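Local coordinates for antifreeze protein type II (Clupea harengus, PDB 2PY2) that probably binds ice and checks its growth in herring in a calcium-dependent way, on a C-type lectin fold, at residues Y85-A90 with K110-T115. Sequence-based numbering, arbitrary orientation.
Sequences YADWCA and KCWNDT. With CA (calcium ion), chain G.
Cys89 and Cys111 join the loop 85-90 covalently to strand 111-115 through a disulfide (SG to SG 2.0 Å, chi3 97°). Beside it the backbones form a single beta bridge centred on Trp88 and Trp112: Trp112 N donates to Asp87 O at 2.8 Å, and Cys89 N donates to Trp112 O at 2.9 Å. Asp87 N lies over the centre of the Trp112 indole, 3.5 Å above its plane, with Ala86 C over the same face nearer the rim. Asp87 CB makes a CH-pi contact, 3.7 Å from the centroid of the five-membered ring, while Ala86 CA rests against CZ3. The edge of the Trp112 six-membered ring points at the face of Trp88 in a T-shaped pair, planes at 84°, and Tyr85 CE2 meets Trp112 CZ2. CG anti to the backbone N (chi1 -176°) carries the Asp87 carboxylate to the Lys110 side, where one water links OD2 to Trp112 NE1 and another lies between OD2 and Lys110 O. Asn113 OD1, Asp114 O and Asp114 OD1 bind calcium, with Gln92, Asp94, Glu99 and a water completing seven ligand atoms, consistent with the carbohydrate-binding calcium site of C-type lectins and its Gln-Pro-Asp and Asn-Asp ligands. Strand 111-115 pairs antiparallel with strand 101-106, Trp112 reaches Met104 there and Ile64 of strand 62-64, and Tyr85 packs on helix 45-52.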
loop_
_atom_site.group_PDB
_atom_site.type_symbol
_atom_site.label_atom_id
_atom_site.label_comp_id
_atom_site.label_asym_id
_atom_site.label_seq_id
_atom_site.Cartn_x
_atom_site.Cartn_y
_atom_site.Cartn_z
ATOM N N TYR A 85 -1.272 -5.917 -11.207
ATOM C CA TYR A 85 -1.339 -6.981 -10.224
ATOM C C TYR A 85 -2.287 -6.556 -9.121
ATOM O O TYR A 85 -2.380 -5.369 -8.806
ATOM C CB TYR A 85 0.047 -7.236 -9.623
ATOM C CG TYR A 85 0.043 -8.176 -8.433
ATOM C CD1 TYR A 85 0.085 -9.558 -8.605
ATOM C CD2 TYR A 85 -0.015 -7.679 -7.132
ATOM C CE1 TYR A 85 0.074 -10.421 -7.506
ATOM C CE2 TYR A 85 -0.032 -8.528 -6.035
ATOM C CZ TYR A 85 0.013 -9.896 -6.225
ATOM O OH TYR A 85 -0.009 -10.733 -5.132
ATOM N N ALA A 86 -2.996 -7.528 -8.554
ATOM C CA ALA A 86 -3.919 -7.281 -7.456
ATOM C C ALA A 86 -3.998 -8.524 -6.571
ATOM O O ALA A 86 -3.745 -9.639 -7.026
ATOM C CB ALA A 86 -5.301 -6.927 -7.994
ATOM N N ASP A 87 -4.347 -8.324 -5.305
ATOM C CA ASP A 87 -4.476 -9.421 -4.359
ATOM C C ASP A 87 -5.761 -9.212 -3.559
ATOM O O ASP A 87 -5.774 -9.301 -2.338
ATOM C CB ASP A 87 -3.247 -9.458 -3.436
ATOM C CG ASP A 87 -3.263 -10.642 -2.482
ATOM O OD1 ASP A 87 -3.737 -11.728 -2.880
ATOM O OD2 ASP A 87 -2.784 -10.494 -1.339
ATOM N N TRP A 88 -6.853 -8.943 -4.272
ATOM C CA TRP A 88 -8.143 -8.695 -3.641
ATOM C C TRP A 88 -8.713 -9.837 -2.805
ATOM O O TRP A 88 -8.621 -11.011 -3.176
ATOM C CB TRP A 88 -9.187 -8.326 -4.701
ATOM C CG TRP A 88 -8.861 -7.101 -5.491
ATOM C CD1 TRP A 88 -8.640 -7.022 -6.838
ATOM C CD2 TRP A 88 -8.764 -5.765 -4.990
ATOM N NE1 TRP A 88 -8.413 -5.718 -7.206
ATOM C CE2 TRP A 88 -8.485 -4.926 -6.089
ATOM C CE3 TRP A 88 -8.888 -5.196 -3.715
ATOM C CZ2 TRP A 88 -8.328 -3.546 -5.955
ATOM C CZ3 TRP A 88 -8.732 -3.820 -3.583
ATOM C CH2 TRP A 88 -8.455 -3.012 -4.699
ATOM N N CYS A 89 -9.301 -9.479 -1.669
ATOM C CA CYS A 89 -9.951 -10.456 -0.813
ATOM C C CYS A 89 -11.216 -10.860 -1.565
ATOM O O CYS A 89 -11.588 -10.225 -2.555
ATOM C CB CYS A 89 -10.368 -9.832 0.519
ATOM S SG CYS A 89 -9.042 -9.453 1.715
ATOM N N ALA A 90 -11.888 -11.902 -1.087
ATOM C CA ALA A 90 -13.122 -12.349 -1.719
ATOM C C ALA A 90 -14.130 -11.203 -1.692
ATOM O O ALA A 90 -14.277 -10.532 -0.672
ATOM C CB ALA A 90 -13.686 -13.558 -0.971
ATOM N N LYS A 110 -5.344 -12.061 4.751
ATOM C CA LYS A 110 -4.257 -11.101 4.549
ATOM C C LYS A 110 -4.185 -10.623 3.093
ATOM O O LYS A 110 -3.121 -10.618 2.477
ATOM C CB LYS A 110 -2.916 -11.724 4.965
ATOM C CG LYS A 110 -2.862 -12.194 6.416
ATOM C CD LYS A 110 -3.105 -11.050 7.393
ATOM C CE LYS A 110 -2.911 -11.494 8.843
ATOM N NZ LYS A 110 -3.020 -10.341 9.780
ATOM N N CYS A 111 -5.329 -10.198 2.567
ATOM C CA CYS A 111 -5.447 -9.730 1.187
ATOM C C CYS A 111 -5.817 -8.242 1.120
ATOM O O CYS A 111 -5.841 -7.552 2.145
ATOM C CB CYS A 111 -6.508 -10.564 0.472
ATOM S SG CYS A 111 -7.822 -11.074 1.622
ATOM N N TRP A 112 -6.118 -7.759 -0.082
ATOM C CA TRP A 112 -6.474 -6.347 -0.269
ATOM C C TRP A 112 -7.964 -6.087 -0.151
ATOM O O TRP A 112 -8.800 -6.896 -0.556
ATOM C CB TRP A 112 -6.030 -5.835 -1.636
ATOM C CG TRP A 112 -4.559 -5.877 -1.927
ATOM C CD1 TRP A 112 -3.567 -6.396 -1.149
ATOM C CD2 TRP A 112 -3.936 -5.433 -3.132
ATOM N NE1 TRP A 112 -2.361 -6.307 -1.801
ATOM C CE2 TRP A 112 -2.560 -5.720 -3.024
ATOM C CE3 TRP A 112 -4.411 -4.821 -4.299
ATOM C CZ2 TRP A 112 -1.650 -5.418 -4.043
ATOM C CZ3 TRP A 112 -3.503 -4.522 -5.313
ATOM C CH2 TRP A 112 -2.140 -4.822 -5.176
ATOM N N ASN A 113 -8.286 -4.914 0.378
ATOM C CA ASN A 113 -9.662 -4.511 0.568
ATOM C C ASN A 113 -9.717 -2.997 0.333
ATOM O O ASN A 113 -8.868 -2.280 0.862
ATOM C CB ASN A 113 -10.042 -4.847 2.007
ATOM C CG ASN A 113 -11.495 -4.653 2.289
ATOM O OD1 ASN A 113 -12.048 -3.585 2.042
ATOM N ND2 ASN A 113 -12.133 -5.687 2.830
ATOM N N ASP A 114 -10.654 -2.497 -0.477
ATOM C CA ASP A 114 -10.712 -1.040 -0.618
ATOM C C ASP A 114 -11.461 -0.541 0.620
ATOM O O ASP A 114 -12.483 -1.092 1.006
ATOM C CB ASP A 114 -11.329 -0.579 -1.972
ATOM C CG ASP A 114 -12.657 -1.248 -2.333
ATOM O OD1 ASP A 114 -13.019 -2.295 -1.782
ATOM O OD2 ASP A 114 -13.342 -0.718 -3.233
ATOM N N THR A 115 -10.923 0.469 1.291
ATOM C CA THR A 115 -11.545 0.922 2.529
ATOM C C THR A 115 -11.583 2.439 2.641
ATOM O O THR A 115 -10.872 3.137 1.929
ATOM C CB THR A 115 -10.825 0.264 3.776
ATOM O OG1 THR A 115 -10.083 1.232 4.523
ATOM C CG2 THR A 115 -9.893 -0.843 3.326
HETATM CA CA CA G . -14.144 -2.755 0.352
HETATM O O HOH W 1 -0.718 -8.406 -0.912
HETATM O O HOH W 2 -2.870 -12.818 0.498
HETATM O O HOH W 3 -14.611 -3.609 2.811
#